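Local atomic coordinates of ribokinase, putative (Burkholderia thailandensis, PDB entry 3B1P), a protein that probably phosphorylates nucleosides such as inosine, which it binds together with adenine nucleotides, as a kinase of the PfkB (ribokinase) family. Residues A10-M15 with A103-D108. Sequence-based numbering, arbitrary orientation. Where two conformers were deposited one is given.
Sequences AYDNIM and AMITTD. With NOS (inosine), chain B.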
loop_
_atom_site.group_PDB
_atom_site.type_symbol
_atom_site.label_atom_id
_atom_site.label_comp_id
_atom_site.label_asym_id
_atom_site.label_seq_id
_atom_site.Cartn_x
_atom_site.Cartn_y
_atom_site.Cartn_z
ATOM N N ALA A 10 5.926 -17.895 -2.420
ATOM C CA ALA A 10 5.855 -16.870 -1.390
ATOM C C ALA A 10 4.578 -16.930 -0.580
ATOM O O ALA A 10 3.537 -17.513 -1.010
ATOM C CB ALA A 10 6.038 -15.480 -2.035
ATOM N N TYR A 11 4.618 -16.355 0.626
ATOM C CA TYR A 11 3.424 -16.207 1.395
ATOM C C TYR A 11 2.916 -14.773 1.272
ATOM O O TYR A 11 3.700 -13.814 1.464
ATOM C CB TYR A 11 3.669 -16.534 2.897
ATOM C CG TYR A 11 4.063 -17.969 3.146
ATOM C CD1 TYR A 11 3.159 -19.014 2.914
ATOM C CD2 TYR A 11 5.338 -18.279 3.626
ATOM C CE1 TYR A 11 3.507 -20.357 3.157
ATOM C CE2 TYR A 11 5.726 -19.608 3.869
ATOM C CZ TYR A 11 4.796 -20.651 3.633
ATOM O OH TYR A 11 5.196 -21.963 3.884
ATOM N N ASP A 12 1.626 -14.617 0.993
ATOM C CA ASP A 12 1.055 -13.295 0.690
ATOM C C ASP A 12 0.179 -12.802 1.810
ATOM O O ASP A 12 -0.607 -13.591 2.372
ATOM C CB ASP A 12 0.155 -13.314 -0.599
ATOM C CG ASP A 12 0.937 -13.480 -1.851
ATOM O OD1 ASP A 12 2.162 -13.351 -1.888
ATOM O OD2 ASP A 12 0.300 -13.750 -2.893
ATOM N N ASN A 13 0.283 -11.499 2.117
ATOM C CA ASN A 13 -0.647 -10.834 3.008
ATOM C C ASN A 13 -1.312 -9.708 2.214
ATOM O O ASN A 13 -0.635 -8.733 1.899
ATOM C CB ASN A 13 0.143 -10.283 4.205
ATOM C CG ASN A 13 0.921 -11.369 4.919
ATOM O OD1 ASN A 13 2.089 -11.625 4.617
ATOM N ND2 ASN A 13 0.249 -12.060 5.817
ATOM N N ILE A 14 -2.592 -9.863 1.894
ATOM C CA ILE A 14 -3.269 -8.995 0.909
ATOM C C ILE A 14 -4.279 -8.096 1.582
ATOM O O ILE A 14 -5.170 -8.572 2.314
ATOM C CB ILE A 14 -3.942 -9.885 -0.203
ATOM C CG1 ILE A 14 -2.839 -10.648 -0.928
ATOM C CG2 ILE A 14 -4.769 -8.985 -1.130
ATOM C CD1 ILE A 14 -3.351 -11.914 -1.745
ATOM N N MET A 15 -4.156 -6.783 1.317
ATOM C CA MET A 15 -5.089 -5.793 1.831
ATOM C C MET A 15 -5.794 -5.203 0.625
ATOM O O MET A 15 -5.187 -4.504 -0.188
ATOM C CB MET A 15 -4.325 -4.703 2.640
ATOM C CG MET A 15 -3.573 -5.311 3.857
ATOM S SD MET A 15 -1.977 -4.531 4.294
ATOM C CE MET A 15 -0.826 -5.041 2.986
ATOM N N ALA A 103 5.100 -11.346 0.797
ATOM C CA ALA A 103 4.608 -10.134 0.120
ATOM C C ALA A 103 3.487 -9.503 0.961
ATOM O O ALA A 103 2.549 -10.179 1.401
ATOM C CB ALA A 103 4.070 -10.496 -1.272
ATOM N N MET A 104 3.587 -8.193 1.225
ATOM C CA MET A 104 2.489 -7.415 1.794
ATOM C C MET A 104 1.942 -6.591 0.658
ATOM O O MET A 104 2.575 -5.631 0.191
ATOM C CB MET A 104 3.034 -6.463 2.879
ATOM C CG MET A 104 2.214 -6.440 4.097
ATOM S SD MET A 104 2.434 -7.910 5.122
ATOM C CE MET A 104 4.023 -8.638 4.562
ATOM N N ILE A 105 0.774 -6.994 0.165
ATOM C CA ILE A 105 0.256 -6.468 -1.095
ATOM C C ILE A 105 -0.903 -5.561 -0.757
ATOM O O ILE A 105 -1.879 -5.984 -0.163
ATOM C CB ILE A 105 -0.271 -7.632 -1.960
ATOM C CG1 ILE A 105 0.901 -8.566 -2.277
ATOM C CG2 ILE A 105 -0.904 -7.065 -3.282
ATOM C CD1 ILE A 105 0.392 -9.920 -2.910
ATOM N N THR A 106 -0.835 -4.300 -1.181
ATOM C CA THR A 106 -1.956 -3.415 -1.022
ATOM C C THR A 106 -2.476 -3.181 -2.416
ATOM O O THR A 106 -1.702 -2.815 -3.308
ATOM C CB THR A 106 -1.523 -2.068 -0.429
ATOM O OG1 THR A 106 -1.072 -2.260 0.920
ATOM C CG2 THR A 106 -2.692 -1.099 -0.423
ATOM N N THR A 107 -3.765 -3.392 -2.597
ATOM C CA THR A 107 -4.361 -3.379 -3.918
ATOM C C THR A 107 -5.776 -2.812 -3.955
ATOM O O THR A 107 -6.419 -2.619 -2.917
ATOM C CB THR A 107 -4.302 -4.772 -4.584
ATOM O OG1 THR A 107 -4.630 -4.615 -5.973
ATOM C CG2 THR A 107 -5.270 -5.747 -3.937
ATOM N N ASP A 108 -6.258 -2.506 -5.136
ATOM C CA ASP A 108 -7.619 -2.008 -5.250
ATOM C C ASP A 108 -8.307 -2.935 -6.209
ATOM O O ASP A 108 -7.737 -3.973 -6.633
ATOM C CB ASP A 108 -7.697 -0.533 -5.723
ATOM C CG ASP A 108 -7.193 -0.303 -7.144
ATOM O OD1 ASP A 108 -6.743 -1.272 -7.847
ATOM O OD2 ASP A 108 -7.206 0.867 -7.550
HETATM N N9 NOS B . 5.095 -10.996 -5.934
HETATM C C4 NOS B . 6.370 -11.077 -6.323
HETATM N N3 NOS B . 7.209 -12.053 -6.802
HETATM C C2 NOS B . 8.481 -11.810 -7.147
HETATM N N1 NOS B . 8.992 -10.542 -7.010
HETATM C C6 NOS B . 8.259 -9.508 -6.525
HETATM O O6 NOS B . 8.806 -8.265 -6.489
HETATM C C5 NOS B . 6.840 -9.678 -6.215
HETATM N N7 NOS B . 5.840 -8.913 -5.740
HETATM C C8 NOS B . 4.744 -9.724 -5.562
HETATM C "C5'" NOS B . 0.952 -11.970 -7.772
HETATM O "O5'" NOS B . 1.291 -12.093 -9.175
HETATM C "C4'" NOS B . 2.116 -12.549 -6.951
HETATM O "O4'" NOS B . 3.274 -11.737 -7.105
HETATM C "C1'" NOS B . 4.155 -12.122 -5.991
HETATM C "C2'" NOS B . 3.208 -12.236 -4.836
HETATM O "O2'" NOS B . 3.725 -13.302 -4.031
HETATM C "C3'" NOS B . 1.854 -12.569 -5.450
HETATM O "O3'" NOS B . 1.398 -13.898 -5.037
#
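Asp12 pairs with Ala103, and Ile14 with Ile105, where strands 10-16 and 101-107 run parallel as the two central strands of the small four-stranded lid sheet, the lid found in many ribokinase-family (PfkB) kinases. The pairing shows how such a lid can present one face to a bound nucleoside and the other to a partner subunit. Five backbone hydrogen bonds alternate between the strands, from Ala103 N to Tyr11 O (2.9 Å) through to Thr107 N to Met15 O. The one from Met15 N to Ile105 O is nearly straight, with 174° at the hydrogen. Outer strands 44-47 and 114-118 flank the pair, both antiparallel to their neighbours.

On the inosine face, Asp12 is instructive from root to tip. With Asp12 CG anti to the carbonyl carbon (chi1 -71°), the carboxylate is directed to the ribose. Asp12 CB sits beside Ile105 CD1, and Asp12 CG rests 3.8 Å from that methyl, which packs against the base of the carboxylate. Beyond it the two oxygens divide the ribose diol: Asp12 OD1 accepts from inosine O2' at 2.7 Å, while also touching Ala103 CB, and Asp12 OD2 accepts from O3' in a bond so short that its exact length is doubtful. Ser36 of the second subunit and Asp253 also hydrogen-bond the nucleoside. Ile14 and Ile105 lie side by side on this face, Ile14 CG1 3.9 Å from Ile105 CD1.

Behind the sheet, Met15 and Met104 face the other copy of the protein, packing on its Ala116 and Met15 respectively. Bends at chi2 and chi3 carry the Met15 chain over the neighbouring strand, bringing Met15 CE 3.5 Å from Met104 CG and equally close to Thr106 OG1.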